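Local coordinates for SAV1430 (Staphylococcus aureus subsp. aureus Mu50, PDB 2FFM), which is of unknown function but may, like other Nfu/NifU-type scaffold proteins, take part in iron-sulfur cluster assembly, at residues Met1-Ile6 and Ile17-Ser22; Glu21-Met26 and Ile54-Asp59. All blocks are in the same frame, centred on the assembly; numbering follows the deposited sequence.

Contact 1 of 2, residues Met1-Ile6 and Ile17-Ser22; sequences MKIISI and ITLSES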
HETATM    1  N   MSE A   1     -12.829  -1.333   5.258  1.00 66.86           N
HETATM    2  CA  MSE A   1     -11.424  -1.255   5.748  1.00 66.91           C
HETATM    3  C   MSE A   1     -11.028   0.204   5.933  1.00 64.86           C
HETATM    4  O   MSE A   1     -11.293   1.044   5.074  1.00 64.87           O
HETATM    5  CB  MSE A   1     -10.494  -1.933   4.747  1.00 70.63           C
HETATM    6  CG  MSE A   1      -9.096  -2.191   5.254  1.00 73.96           C
HETATM    7 SE   MSE A   1      -8.252  -3.462   4.099  1.00 80.87          SE
HETATM    8  CE  MSE A   1      -8.832  -5.075   4.990  1.00 78.46           C
ATOM      9  N   LYS A   2     -10.384   0.493   7.058  1.00 62.69           N
ATOM     10  CA  LYS A   2      -9.980   1.852   7.388  1.00 59.94           C
ATOM     11  C   LYS A   2      -8.501   1.990   7.735  1.00 58.02           C
ATOM     12  O   LYS A   2      -7.900   1.100   8.338  1.00 58.34           O
ATOM     13  CB  LYS A   2     -10.815   2.348   8.574  1.00 60.53           C
ATOM     14  CG  LYS A   2     -10.525   3.775   9.003  1.00 60.81           C
ATOM     15  CD  LYS A   2     -11.290   4.170  10.257  1.00 58.63           C
ATOM     16  CE  LYS A   2     -10.788   3.444  11.488  1.00 57.99           C
ATOM     17  NZ  LYS A   2     -11.337   4.073  12.725  1.00 56.56           N
ATOM     18  N   ILE A   3      -7.922   3.123   7.351  1.00 55.64           N
ATOM     19  CA  ILE A   3      -6.531   3.418   7.657  1.00 51.38           C
ATOM     20  C   ILE A   3      -6.511   3.992   9.065  1.00 49.36           C
ATOM     21  O   ILE A   3      -7.248   4.930   9.362  1.00 48.81           O
ATOM     22  CB  ILE A   3      -5.960   4.481   6.719  1.00 51.45           C
ATOM     23  CG1 ILE A   3      -6.003   3.976   5.278  1.00 50.89           C
ATOM     24  CG2 ILE A   3      -4.548   4.835   7.145  1.00 50.43           C
ATOM     25  CD1 ILE A   3      -5.323   2.644   5.090  1.00 53.29           C
ATOM     26  N   ILE A   4      -5.670   3.426   9.926  1.00 47.24           N
ATOM     27  CA  ILE A   4      -5.559   3.888  11.306  1.00 44.93           C
ATOM     28  C   ILE A   4      -4.303   4.724  11.532  1.00 41.23           C
ATOM     29  O   ILE A   4      -4.210   5.454  12.520  1.00 41.38           O
ATOM     30  CB  ILE A   4      -5.548   2.697  12.297  1.00 47.43           C
ATOM     31  CG1 ILE A   4      -5.546   3.211  13.742  1.00 48.80           C
ATOM     32  CG2 ILE A   4      -4.318   1.839  12.063  1.00 47.70           C
ATOM     33  CD1 ILE A   4      -5.771   2.119  14.793  1.00 49.22           C
ATOM     34  N   SER A   5      -3.347   4.624  10.610  1.00 38.29           N
ATOM     35  CA  SER A   5      -2.090   5.363  10.727  1.00 35.69           C
ATOM     36  C   SER A   5      -1.246   5.382   9.453  1.00 33.71           C
ATOM     37  O   SER A   5      -1.124   4.373   8.769  1.00 34.63           O
ATOM     38  CB  SER A   5      -1.258   4.771  11.871  1.00 34.90           C
ATOM     39  OG  SER A   5       0.081   5.222  11.822  1.00 34.69           O
ATOM     40  N   ILE A   6      -0.669   6.543   9.150  1.00 31.37           N
ATOM     41  CA  ILE A   6       0.192   6.732   7.984  1.00 31.60           C
ATOM     42  C   ILE A   6       1.488   7.340   8.505  1.00 32.50           C
ATOM     43  O   ILE A   6       1.470   8.382   9.169  1.00 31.52           O
ATOM     44  CB  ILE A   6      -0.441   7.708   6.947  1.00 31.70           C
ATOM     45  CG1 ILE A   6      -1.824   7.195   6.529  1.00 31.03           C
ATOM     46  CG2 ILE A   6       0.471   7.849   5.716  1.00 28.93           C
ATOM     47  CD1 ILE A   6      -2.514   8.023   5.475  1.00 31.43           C
ATOM     48  N   ILE A  17       1.625   2.223   6.016  1.00 27.02           N
ATOM     49  CA  ILE A  17       0.217   2.494   6.239  1.00 26.77           C
ATOM     50  C   ILE A  17      -0.356   1.369   7.099  1.00 30.18           C
ATOM     51  O   ILE A  17      -0.391   0.214   6.677  1.00 31.71           O
ATOM     52  CB  ILE A  17      -0.530   2.547   4.897  1.00 26.23           C
ATOM     53  CG1 ILE A  17       0.093   3.629   4.017  1.00 26.19           C
ATOM     54  CG2 ILE A  17      -2.022   2.828   5.121  1.00 25.51           C
ATOM     55  CD1 ILE A  17      -0.501   3.710   2.619  1.00 23.80           C
ATOM     56  N   THR A  18      -0.791   1.697   8.310  1.00 32.02           N
ATOM     57  CA  THR A  18      -1.356   0.686   9.194  1.00 35.71           C
ATOM     58  C   THR A  18      -2.878   0.618   9.043  1.00 38.10           C
ATOM     59  O   THR A  18      -3.566   1.626   9.160  1.00 35.74           O
ATOM     60  CB  THR A  18      -0.989   0.976  10.657  1.00 35.65           C
ATOM     61  OG1 THR A  18       0.435   1.081  10.775  1.00 39.04           O
ATOM     62  CG2 THR A  18      -1.470  -0.143  11.555  1.00 36.87           C
ATOM     63  N   LEU A  19      -3.395  -0.576   8.769  1.00 42.56           N
ATOM     64  CA  LEU A  19      -4.831  -0.769   8.600  1.00 45.42           C
ATOM     65  C   LEU A  19      -5.469  -1.335   9.865  1.00 48.20           C
ATOM     66  O   LEU A  19      -4.775  -1.819  10.761  1.00 47.89           O
ATOM     67  CB  LEU A  19      -5.102  -1.699   7.415  1.00 45.83           C
ATOM     68  CG  LEU A  19      -4.417  -1.274   6.110  1.00 46.47           C
ATOM     69  CD1 LEU A  19      -2.994  -1.790   6.125  1.00 49.56           C
ATOM     70  CD2 LEU A  19      -5.147  -1.819   4.901  1.00 47.58           C
ATOM     71  N   SER A  20      -6.794  -1.266   9.936  1.00 52.06           N
ATOM     72  CA  SER A  20      -7.521  -1.768  11.096  1.00 54.69           C
ATOM     73  C   SER A  20      -7.601  -3.292  11.059  1.00 56.71           C
ATOM     74  O   SER A  20      -7.242  -3.971  12.030  1.00 56.06           O
ATOM     75  CB  SER A  20      -8.933  -1.156  11.148  1.00 55.23           C
ATOM     76  OG  SER A  20      -9.615  -1.244   9.902  1.00 53.28           O
ATOM     77  N   GLU A  21      -8.060  -3.816   9.925  1.00 58.16           N
ATOM     78  CA  GLU A  21      -8.197  -5.254   9.723  1.00 59.19           C
ATOM     79  C   GLU A  21      -6.818  -5.890   9.533  1.00 58.57           C
ATOM     80  O   GLU A  21      -6.101  -5.571   8.583  1.00 56.92           O
ATOM     81  CB  GLU A  21      -9.077  -5.521   8.497  1.00 61.14           C
ATOM     82  CG  GLU A  21      -9.858  -6.817   8.564  1.00 65.47           C
ATOM     83  CD  GLU A  21     -10.843  -6.964   7.416  1.00 68.47           C
ATOM     84  OE1 GLU A  21     -11.677  -6.051   7.223  1.00 69.91           O
ATOM     85  OE2 GLU A  21     -10.789  -7.996   6.708  1.00 70.42           O
ATOM     86  N   SER A  22      -6.458  -6.785  10.450  1.00 58.15           N
ATOM     87  CA  SER A  22      -5.170  -7.471  10.420  1.00 56.33           C
ATOM     88  C   SER A  22      -5.205  -8.706   9.519  1.00 55.31           C
ATOM     89  O   SER A  22      -6.280  -9.208   9.184  1.00 54.31           O
ATOM     90  CB  SER A  22      -4.767  -7.872  11.843  1.00 56.32           C
ATOM     91  OG  SER A  22      -3.445  -8.364  11.881  1.00 54.16           O
TER

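Contact 2 of 2, residues Glu21-Met26 and Ile54-Asp59; sequences ESREGM and IFHVMD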
ATOM      1  N   GLU A  21      -8.060  -3.816   9.925  1.00 58.16           N
ATOM      2  CA  GLU A  21      -8.197  -5.254   9.723  1.00 59.19           C
ATOM      3  C   GLU A  21      -6.818  -5.890   9.533  1.00 58.57           C
ATOM      4  O   GLU A  21      -6.101  -5.571   8.583  1.00 56.92           O
ATOM      5  CB  GLU A  21      -9.077  -5.521   8.497  1.00 61.14           C
ATOM      6  CG  GLU A  21      -9.858  -6.817   8.564  1.00 65.47           C
ATOM      7  CD  GLU A  21     -10.843  -6.964   7.416  1.00 68.47           C
ATOM      8  OE1 GLU A  21     -11.677  -6.051   7.223  1.00 69.91           O
ATOM      9  OE2 GLU A  21     -10.789  -7.996   6.708  1.00 70.42           O
ATOM     10  N   SER A  22      -6.458  -6.785  10.450  1.00 58.15           N
ATOM     11  CA  SER A  22      -5.170  -7.471  10.420  1.00 56.33           C
ATOM     12  C   SER A  22      -5.205  -8.706   9.519  1.00 55.31           C
ATOM     13  O   SER A  22      -6.280  -9.208   9.184  1.00 54.31           O
ATOM     14  CB  SER A  22      -4.767  -7.872  11.843  1.00 56.32           C
ATOM     15  OG  SER A  22      -3.445  -8.364  11.881  1.00 54.16           O
ATOM     16  N   ARG A  23      -4.026  -9.187   9.126  1.00 53.84           N
ATOM     17  CA  ARG A  23      -3.901 -10.359   8.255  1.00 51.96           C
ATOM     18  C   ARG A  23      -4.044 -11.657   9.059  1.00 50.96           C
ATOM     19  O   ARG A  23      -3.583 -11.749  10.199  1.00 49.58           O
ATOM     20  CB  ARG A  23      -2.544 -10.313   7.557  1.00 50.53           C
ATOM     21  CG  ARG A  23      -2.567 -10.718   6.105  1.00 50.23           C
ATOM     22  CD  ARG A  23      -1.399 -10.074   5.370  1.00 49.64           C
ATOM     23  NE  ARG A  23      -1.354 -10.447   3.961  1.00 49.54           N
ATOM     24  CZ  ARG A  23      -0.999 -11.646   3.516  1.00 50.81           C
ATOM     25  NH1 ARG A  23      -0.651 -12.598   4.373  1.00 52.43           N
ATOM     26  NH2 ARG A  23      -0.999 -11.894   2.214  1.00 49.89           N
ATOM     27  N   GLU A  24      -4.687 -12.658   8.468  1.00 50.58           N
ATOM     28  CA  GLU A  24      -4.893 -13.939   9.148  1.00 50.58           C
ATOM     29  C   GLU A  24      -3.610 -14.753   9.290  1.00 48.78           C
ATOM     30  O   GLU A  24      -3.323 -15.285  10.365  1.00 47.61           O
ATOM     31  CB  GLU A  24      -5.943 -14.767   8.410  1.00 51.44           C
ATOM     32  CG  GLU A  24      -6.259 -16.096   9.067  1.00 53.98           C
ATOM     33  CD  GLU A  24      -7.547 -16.706   8.547  1.00 57.33           C
ATOM     34  OE1 GLU A  24      -7.837 -17.871   8.906  1.00 58.24           O
ATOM     35  OE2 GLU A  24      -8.271 -16.021   7.784  1.00 57.83           O
ATOM     36  N   GLY A  25      -2.851 -14.847   8.201  1.00 46.44           N
ATOM     37  CA  GLY A  25      -1.601 -15.580   8.224  1.00 43.14           C
ATOM     38  C   GLY A  25      -0.479 -14.725   8.773  1.00 41.60           C
ATOM     39  O   GLY A  25      -0.587 -13.500   8.833  1.00 40.79           O
HETATM   40  N   MSE A  26       0.605 -15.370   9.185  1.00 42.28           N
HETATM   41  CA  MSE A  26       1.755 -14.653   9.733  1.00 42.41           C
HETATM   42  C   MSE A  26       2.781 -14.330   8.650  1.00 40.10           C
HETATM   43  O   MSE A  26       3.736 -13.588   8.894  1.00 39.63           O
HETATM   44  CB  MSE A  26       2.433 -15.484  10.820  1.00 45.88           C
HETATM   45  CG  MSE A  26       1.536 -15.932  11.955  1.00 51.15           C
HETATM   46 SE   MSE A  26       0.524 -14.519  12.765  1.00 64.59          SE
HETATM   47  CE  MSE A  26       1.926 -13.195  13.019  1.00 58.48           C
ATOM     48  N   ILE A  54       3.964  -3.205  -3.244  1.00 30.34           N
ATOM     49  CA  ILE A  54       3.278  -3.222  -1.956  1.00 29.59           C
ATOM     50  C   ILE A  54       3.745  -4.384  -1.092  1.00 28.43           C
ATOM     51  O   ILE A  54       3.762  -5.523  -1.538  1.00 29.13           O
ATOM     52  CB  ILE A  54       1.741  -3.357  -2.138  1.00 30.59           C
ATOM     53  CG1 ILE A  54       1.205  -2.179  -2.947  1.00 29.28           C
ATOM     54  CG2 ILE A  54       1.047  -3.417  -0.779  1.00 27.04           C
ATOM     55  CD1 ILE A  54       1.458  -0.849  -2.284  1.00 34.91           C
ATOM     56  N   PHE A  55       4.142  -4.087   0.139  1.00 28.95           N
ATOM     57  CA  PHE A  55       4.558  -5.124   1.074  1.00 27.47           C
ATOM     58  C   PHE A  55       3.412  -5.216   2.060  1.00 27.96           C
ATOM     59  O   PHE A  55       3.085  -4.234   2.715  1.00 26.12           O
ATOM     60  CB  PHE A  55       5.831  -4.727   1.821  1.00 25.59           C
ATOM     61  CG  PHE A  55       6.289  -5.749   2.833  1.00 22.87           C
ATOM     62  CD1 PHE A  55       6.689  -7.019   2.430  1.00 20.06           C
ATOM     63  CD2 PHE A  55       6.366  -5.422   4.186  1.00 20.91           C
ATOM     64  CE1 PHE A  55       7.169  -7.946   3.359  1.00 21.33           C
ATOM     65  CE2 PHE A  55       6.843  -6.342   5.122  1.00 20.46           C
ATOM     66  CZ  PHE A  55       7.245  -7.605   4.709  1.00 20.44           C
ATOM     67  N   HIS A  56       2.806  -6.396   2.160  1.00 29.88           N
ATOM     68  CA  HIS A  56       1.670  -6.603   3.048  1.00 30.92           C
ATOM     69  C   HIS A  56       1.935  -7.684   4.088  1.00 31.70           C
ATOM     70  O   HIS A  56       2.175  -8.839   3.737  1.00 32.98           O
ATOM     71  CB  HIS A  56       0.436  -6.991   2.226  1.00 30.87           C
ATOM     72  CG  HIS A  56      -0.827  -7.038   3.026  1.00 30.27           C
ATOM     73  ND1 HIS A  56      -2.009  -7.534   2.520  1.00 29.32           N
ATOM     74  CD2 HIS A  56      -1.099  -6.629   4.287  1.00 31.13           C
ATOM     75  CE1 HIS A  56      -2.954  -7.424   3.434  1.00 30.48           C
ATOM     76  NE2 HIS A  56      -2.429  -6.878   4.517  1.00 31.97           N
ATOM     77  N   VAL A  57       1.862  -7.320   5.366  1.00 32.23           N
ATOM     78  CA  VAL A  57       2.103  -8.284   6.438  1.00 33.22           C
ATOM     79  C   VAL A  57       1.500  -7.844   7.762  1.00 34.07           C
ATOM     80  O   VAL A  57       1.595  -6.682   8.123  1.00 35.90           O
ATOM     81  CB  VAL A  57       3.611  -8.520   6.644  1.00 31.93           C
ATOM     82  CG1 VAL A  57       4.261  -7.279   7.203  1.00 31.86           C
ATOM     83  CG2 VAL A  57       3.822  -9.704   7.558  1.00 33.04           C
HETATM   84  N   MSE A  58       0.883  -8.770   8.486  1.00 36.42           N
HETATM   85  CA  MSE A  58       0.282  -8.437   9.770  1.00 41.34           C
HETATM   86  C   MSE A  58      -0.856  -7.410   9.613  1.00 41.79           C
HETATM   87  O   MSE A  58      -1.831  -7.667   8.900  1.00 43.17           O
HETATM   88  CB  MSE A  58       1.365  -7.914  10.741  1.00 46.38           C
HETATM   89  CG  MSE A  58       2.367  -8.997  11.232  1.00 54.34           C
HETATM   90 SE   MSE A  58       3.880  -8.359  12.341  1.00 66.59          SE
HETATM   91  CE  MSE A  58       5.270  -8.237  11.009  1.00 62.17           C
ATOM     92  N   ASP A  59      -0.733  -6.256  10.269  1.00 41.34           N
ATOM     93  CA  ASP A  59      -1.764  -5.208  10.223  1.00 40.98           C
ATOM     94  C   ASP A  59      -1.367  -3.968   9.419  1.00 39.97           C
ATOM     95  O   ASP A  59      -1.862  -2.871   9.688  1.00 39.81           O
ATOM     96  CB  ASP A  59      -2.117  -4.771  11.649  1.00 42.22           C
ATOM     97  CG  ASP A  59      -1.005  -3.953  12.308  1.00 44.06           C
ATOM     98  OD1 ASP A  59       0.185  -4.281  12.099  1.00 44.01           O
ATOM     99  OD2 ASP A  59      -1.310  -2.984  13.047  1.00 45.92           O
TER

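Contact 1 of 2, residues Met1-Ile6 and Ile17-Ser22
Ile3 lays its CD1 against CG2 of Ile17, and the two isoleucines cross at a slant on one face of an antiparallel hairpin. The first torsion of Ile3 (chi1 -61°) sets CG1 beside its own backbone N, and the bend at chi2 then swings CD1 back over the partner strand, where it also reaches CG of Leu19 at 4.1 Å. Branched aliphatic chains suit this face, which turns inward. Selenomethionine Met1 continues the apolar row: its SE lies 3.6 Å from CD2 of Leu19, and the Met1 side chain crosses that of Glu21 at about a right angle, its terminal CE 3.5 Å from Glu21 CB.

On the other face Ile4 and Thr18 meet methyl to methyl, CG2 to CG2 at 3.5 Å. With CG1 of Ile4 anti to the backbone N (chi1 -175°), CG2 takes the place between N and the carbonyl carbon and leans over the Thr18 strand. Serine and threonine fit this more exposed side, and the CB atoms of Ser5 and Thr18 lie side by side.

A classic beta bulge shifts the register by one residue between Ile3 and Ser5. Ile4 and Ser5 both face Thr18: Thr18 O accepts a bond from Ile4 N at 2.9 Å and a weak one from Ser5 N, while Thr18 N donates to Ser5 O at 2.7 Å. Just before strand 3-8 and just after strand 14-19, Lys2 O receives Ser20 N at 3.1 Å and a weak bond from the Ser20 hydroxyl.

Strand 3-8 is the outermost of the sheet on this side. Strand 14-19 pairs on with strand 60-65, Ile17 touching Ile61 and Val63, while Val78 of helix 71-80 packs on Ile17 and Phe82 meets both Ile3 and Leu19.

Contact 2 of 2, residues Glu21-Met26 and Ile54-Asp59
Arg23 sends its aliphatic stem across the imidazole of His56. In this CH-pi contact CD stands 3.5 Å from the ring centroid and only 12° off the normal, over the face. The chain is extended from CG to NE and carries NE on over the same ring, 3.3 Å from ND1. The guanidinium then turns almost perpendicular to the imidazole, the planes 86° apart, with His56 O over one face, offset toward the rim. Arginine suits the place because its methylenes can cover an aromatic face while its charged end stands away from the ring toward acidic and hydroxyl partners.

One backbone hydrogen bond ties the segments: Arg23 N donates to Met58 O at 2.7 Å. Met58 has a positive phi (63°), where the chain turns out of strand 51-57.

Partners on strand 29-31 hold the arginine head: NH2 makes a salt bridge to Asp29 OD2 and a hydrogen bond to Tyr31 OH.

Ser22 packs alongside the turn, its OG 3.8 Å from Asp59 CB.

The loop between strands 14-19 and 29-31 lies along the end of strand 51-57, which pairs with strands 29-31 and 60-65, while Phe41 and Ile42 of helix 40-46 pack on His56.

Contact 1 and contact 2 follow one another along the chain and share Glu21 and Ser22: the segment in which the chain leaves the hairpin of strands 3-8 and 14-19 runs on into the loop that meets the turn after strand 51-57. Their centres are about 10 Å apart, and both belong to one five-stranded antiparallel sheet, contact 1 at its 3-8 edge and contact 2 near the opposite edge strand, 29-31. They also touch directly, through a probable hydrogen bond from Leu19 N to Asp59 O (2.9 Å). The chain leaving the first hairpin is thereby fastened at the entrance to strand 60-65, joining the two contacts through the middle of the sheet of this small Nfu/NifU-type domain.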